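PDB 2A2U: protein (alpha-2u-globulin) from Rattus norvegicus, which is a lipocalin that binds a hyaline droplet inducer and probably carries other small hydrophobic ligands in its beta-barrel. Local coordinates for residues E151-L156 with D165-L170. Residues are numbered along the deposited sequence; the frame is centred on the assembly and turned at random.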
ATOM      1  N   GLU A 151     -28.808   7.373 -22.012  1.00 41.94           N
ATOM      2  CA  GLU A 151     -28.606   7.706 -23.422  1.00 41.94           C
ATOM      3  C   GLU A 151     -27.417   8.635 -23.570  1.00 41.94           C
ATOM      4  O   GLU A 151     -26.564   8.422 -24.427  1.00 41.94           O
ATOM      5  CB  GLU A 151     -29.835   8.396 -24.001  1.00134.93           C
ATOM      6  CG  GLU A 151     -30.474   7.672 -25.169  1.00134.93           C
ATOM      7  CD  GLU A 151     -29.550   7.484 -26.355  1.00134.93           C
ATOM      8  OE1 GLU A 151     -28.720   8.373 -26.647  1.00134.93           O
ATOM      9  OE2 GLU A 151     -29.682   6.442 -27.022  1.00134.93           O
ATOM     10  N   LYS A 152     -27.401   9.694 -22.763  1.00 37.22           N
ATOM     11  CA  LYS A 152     -26.322  10.676 -22.762  1.00 37.22           C
ATOM     12  C   LYS A 152     -24.994   9.949 -22.587  1.00 37.22           C
ATOM     13  O   LYS A 152     -23.997  10.281 -23.224  1.00 37.22           O
ATOM     14  CB  LYS A 152     -26.530  11.677 -21.619  1.00101.89           C
ATOM     15  CG  LYS A 152     -25.274  12.444 -21.207  1.00101.89           C
ATOM     16  CD  LYS A 152     -25.537  13.395 -20.045  1.00101.89           C
ATOM     17  CE  LYS A 152     -26.393  14.573 -20.483  1.00101.89           C
ATOM     18  NZ  LYS A 152     -26.697  15.563 -19.402  1.00101.89           N
ATOM     19  N   PHE A 153     -24.998   8.946 -21.715  1.00 33.63           N
ATOM     20  CA  PHE A 153     -23.813   8.159 -21.443  1.00 33.63           C
ATOM     21  C   PHE A 153     -23.466   7.309 -22.653  1.00 33.63           C
ATOM     22  O   PHE A 153     -22.304   7.227 -23.035  1.00 33.63           O
ATOM     23  CB  PHE A 153     -24.031   7.281 -20.204  1.00 25.91           C
ATOM     24  CG  PHE A 153     -22.878   6.367 -19.895  1.00 25.91           C
ATOM     25  CD1 PHE A 153     -21.689   6.868 -19.374  1.00 25.91           C
ATOM     26  CD2 PHE A 153     -22.973   5.005 -20.150  1.00 25.91           C
ATOM     27  CE1 PHE A 153     -20.617   6.025 -19.119  1.00 25.91           C
ATOM     28  CE2 PHE A 153     -21.903   4.159 -19.897  1.00 25.91           C
ATOM     29  CZ  PHE A 153     -20.724   4.673 -19.382  1.00 25.91           C
ATOM     30  N   ALA A 154     -24.477   6.689 -23.256  1.00 29.77           N
ATOM     31  CA  ALA A 154     -24.278   5.846 -24.432  1.00 29.77           C
ATOM     32  C   ALA A 154     -23.605   6.648 -25.537  1.00 29.77           C
ATOM     33  O   ALA A 154     -22.786   6.119 -26.278  1.00 29.77           O
ATOM     34  CB  ALA A 154     -25.605   5.291 -24.919  1.00 25.33           C
ATOM     35  N   LYS A 155     -23.946   7.930 -25.623  1.00 48.91           N
ATOM     36  CA  LYS A 155     -23.371   8.823 -26.619  1.00 48.91           C
ATOM     37  C   LYS A 155     -21.900   9.122 -26.331  1.00 48.91           C
ATOM     38  O   LYS A 155     -21.058   9.023 -27.222  1.00 48.91           O
ATOM     39  CB  LYS A 155     -24.171  10.124 -26.700  1.00 95.43           C
ATOM     40  CG  LYS A 155     -25.524   9.959 -27.367  1.00 95.43           C
ATOM     41  CD  LYS A 155     -26.309  11.258 -27.353  1.00 95.43           C
ATOM     42  CE  LYS A 155     -27.634  11.108 -28.087  1.00 95.43           C
ATOM     43  NZ  LYS A 155     -28.510  12.298 -27.891  1.00 95.43           N
ATOM     44  N   LEU A 156     -21.586   9.488 -25.091  1.00 33.00           N
ATOM     45  CA  LEU A 156     -20.207   9.783 -24.716  1.00 33.00           C
ATOM     46  C   LEU A 156     -19.310   8.586 -25.003  1.00 33.00           C
ATOM     47  O   LEU A 156     -18.168   8.752 -25.406  1.00 33.00           O
ATOM     48  CB  LEU A 156     -20.118  10.141 -23.237  1.00 28.69           C
ATOM     49  CG  LEU A 156     -20.802  11.419 -22.782  1.00 28.69           C
ATOM     50  CD1 LEU A 156     -20.600  11.604 -21.293  1.00 28.69           C
ATOM     51  CD2 LEU A 156     -20.224  12.581 -23.531  1.00 28.69           C
ATOM     52  N   ASP A 165     -22.186  -1.891 -28.882  1.00 37.29           N
ATOM     53  CA  ASP A 165     -22.188  -3.329 -28.603  1.00 37.29           C
ATOM     54  C   ASP A 165     -21.356  -3.638 -27.350  1.00 37.29           C
ATOM     55  O   ASP A 165     -21.469  -4.721 -26.774  1.00 37.29           O
ATOM     56  CB  ASP A 165     -21.630  -4.102 -29.813  1.00204.93           C
ATOM     57  CG  ASP A 165     -21.825  -5.616 -29.704  1.00204.93           C
ATOM     58  OD1 ASP A 165     -22.428  -6.107 -28.727  1.00204.93           O
ATOM     59  OD2 ASP A 165     -21.383  -6.334 -30.619  1.00204.93           O
ATOM     60  N   ASN A 166     -20.537  -2.682 -26.918  1.00 39.27           N
ATOM     61  CA  ASN A 166     -19.693  -2.888 -25.749  1.00 39.27           C
ATOM     62  C   ASN A 166     -20.147  -2.127 -24.516  1.00 39.27           C
ATOM     63  O   ASN A 166     -19.435  -2.055 -23.518  1.00 39.27           O
ATOM     64  CB  ASN A 166     -18.249  -2.577 -26.105  1.00 42.16           C
ATOM     65  CG  ASN A 166     -17.722  -3.494 -27.184  1.00 42.16           C
ATOM     66  OD1 ASN A 166     -17.908  -4.707 -27.122  1.00 42.16           O
ATOM     67  ND2 ASN A 166     -17.100  -2.918 -28.205  1.00 42.16           N
ATOM     68  N   ILE A 167     -21.348  -1.566 -24.596  1.00 35.88           N
ATOM     69  CA  ILE A 167     -21.940  -0.831 -23.487  1.00 35.88           C
ATOM     70  C   ILE A 167     -22.840  -1.827 -22.763  1.00 35.88           C
ATOM     71  O   ILE A 167     -23.772  -2.352 -23.351  1.00 35.88           O
ATOM     72  CB  ILE A 167     -22.777   0.357 -23.996  1.00 18.25           C
ATOM     73  CG1 ILE A 167     -21.928   1.228 -24.922  1.00 18.25           C
ATOM     74  CG2 ILE A 167     -23.222   1.213 -22.838  1.00 18.25           C
ATOM     75  CD1 ILE A 167     -22.637   2.475 -25.441  1.00 18.25           C
ATOM     76  N   ILE A 168     -22.529  -2.128 -21.509  1.00 29.61           N
ATOM     77  CA  ILE A 168     -23.305  -3.094 -20.737  1.00 29.61           C
ATOM     78  C   ILE A 168     -24.091  -2.470 -19.592  1.00 29.61           C
ATOM     79  O   ILE A 168     -23.539  -1.722 -18.795  1.00 29.61           O
ATOM     80  CB  ILE A 168     -22.401  -4.210 -20.173  1.00 19.42           C
ATOM     81  CG1 ILE A 168     -21.754  -4.998 -21.319  1.00 19.42           C
ATOM     82  CG2 ILE A 168     -23.208  -5.137 -19.279  1.00 19.42           C
ATOM     83  CD1 ILE A 168     -20.828  -6.133 -20.878  1.00 19.42           C
ATOM     84  N   ASP A 169     -25.389  -2.762 -19.545  1.00 32.87           N
ATOM     85  CA  ASP A 169     -26.279  -2.255 -18.502  1.00 32.87           C
ATOM     86  C   ASP A 169     -26.315  -3.287 -17.371  1.00 32.87           C
ATOM     87  O   ASP A 169     -26.957  -4.335 -17.492  1.00 32.87           O
ATOM     88  CB  ASP A 169     -27.685  -2.029 -19.082  1.00 34.11           C
ATOM     89  CG  ASP A 169     -28.649  -1.375 -18.089  1.00 34.11           C
ATOM     90  OD1 ASP A 169     -28.342  -1.300 -16.881  1.00 34.11           O
ATOM     91  OD2 ASP A 169     -29.732  -0.930 -18.521  1.00 34.11           O
ATOM     92  N   LEU A 170     -25.645  -2.968 -16.265  1.00 29.62           N
ATOM     93  CA  LEU A 170     -25.566  -3.870 -15.124  1.00 29.62           C
ATOM     94  C   LEU A 170     -26.809  -3.924 -14.253  1.00 29.62           C
ATOM     95  O   LEU A 170     -26.894  -4.786 -13.376  1.00 29.62           O
ATOM     96  CB  LEU A 170     -24.369  -3.520 -14.242  1.00 18.74           C
ATOM     97  CG  LEU A 170     -22.960  -3.552 -14.822  1.00 18.74           C
ATOM     98  CD1 LEU A 170     -21.980  -3.155 -13.744  1.00 18.74           C
ATOM     99  CD2 LEU A 170     -22.636  -4.934 -15.336  1.00 18.74           C
TER
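With CG1 set anti to its own carbonyl carbon (chi1 -54°) and CD1 extended from there (chi2 -177°), Ile167 reaches from strand 167-169 to Ala154 on helix 147-158, while its other branch, CG2, is left beside the carbonyl carbon and turned to Phe153. Phe153 CG in turn lies anti to the backbone N (chi1 177°), which carries the ring nearer the strand than its CB direction alone would.

The long branch of Ile167 meets the helix by its end. CD1 lies 4.1 Å from Ala154 CB. It also touches the backbone of that residue, 3.7 Å from Ala154 O, so one methyl group rests on both the side chain and the main chain of Ala154. Ala154 CA and Ile167 CA, the nearest such pair across the segments, are 7.1 Å apart, a spacing consistent with the short Ala154 side chain. The short branch makes a looser contact, Ile167 CG2 approaching Phe153 CE2 obliquely at 4.4 Å.

Phe153 and Ile167 both pack on Val42 of strand 36-44, and Phe153 goes on to Met121, Met136 and Leu138 of the neighbouring barrel strands. Strand 167-169 pairs antiparallel with 36-44, its backbone bonds including one between Ile168 and Val43. The arrangement is that of a lipocalin, whose C-terminal helix packs against the outside of the barrel and is followed by a short strand added to the sheet.

Charged pairs also link the flanks: Asp169 OD2 forms a salt bridge with Lys150 NZ, just before 151-156, and the less well ordered Glu151 side chain forms one with Arg164, just before 165-170. No hydrogen bond joins the two segments themselves; helix and strand meet through a small, mainly apolar contact centred on Ile167, to which the Ala154 oxygen adds a van der Waals touch, and dispersion and the exclusion of water are what it can contribute.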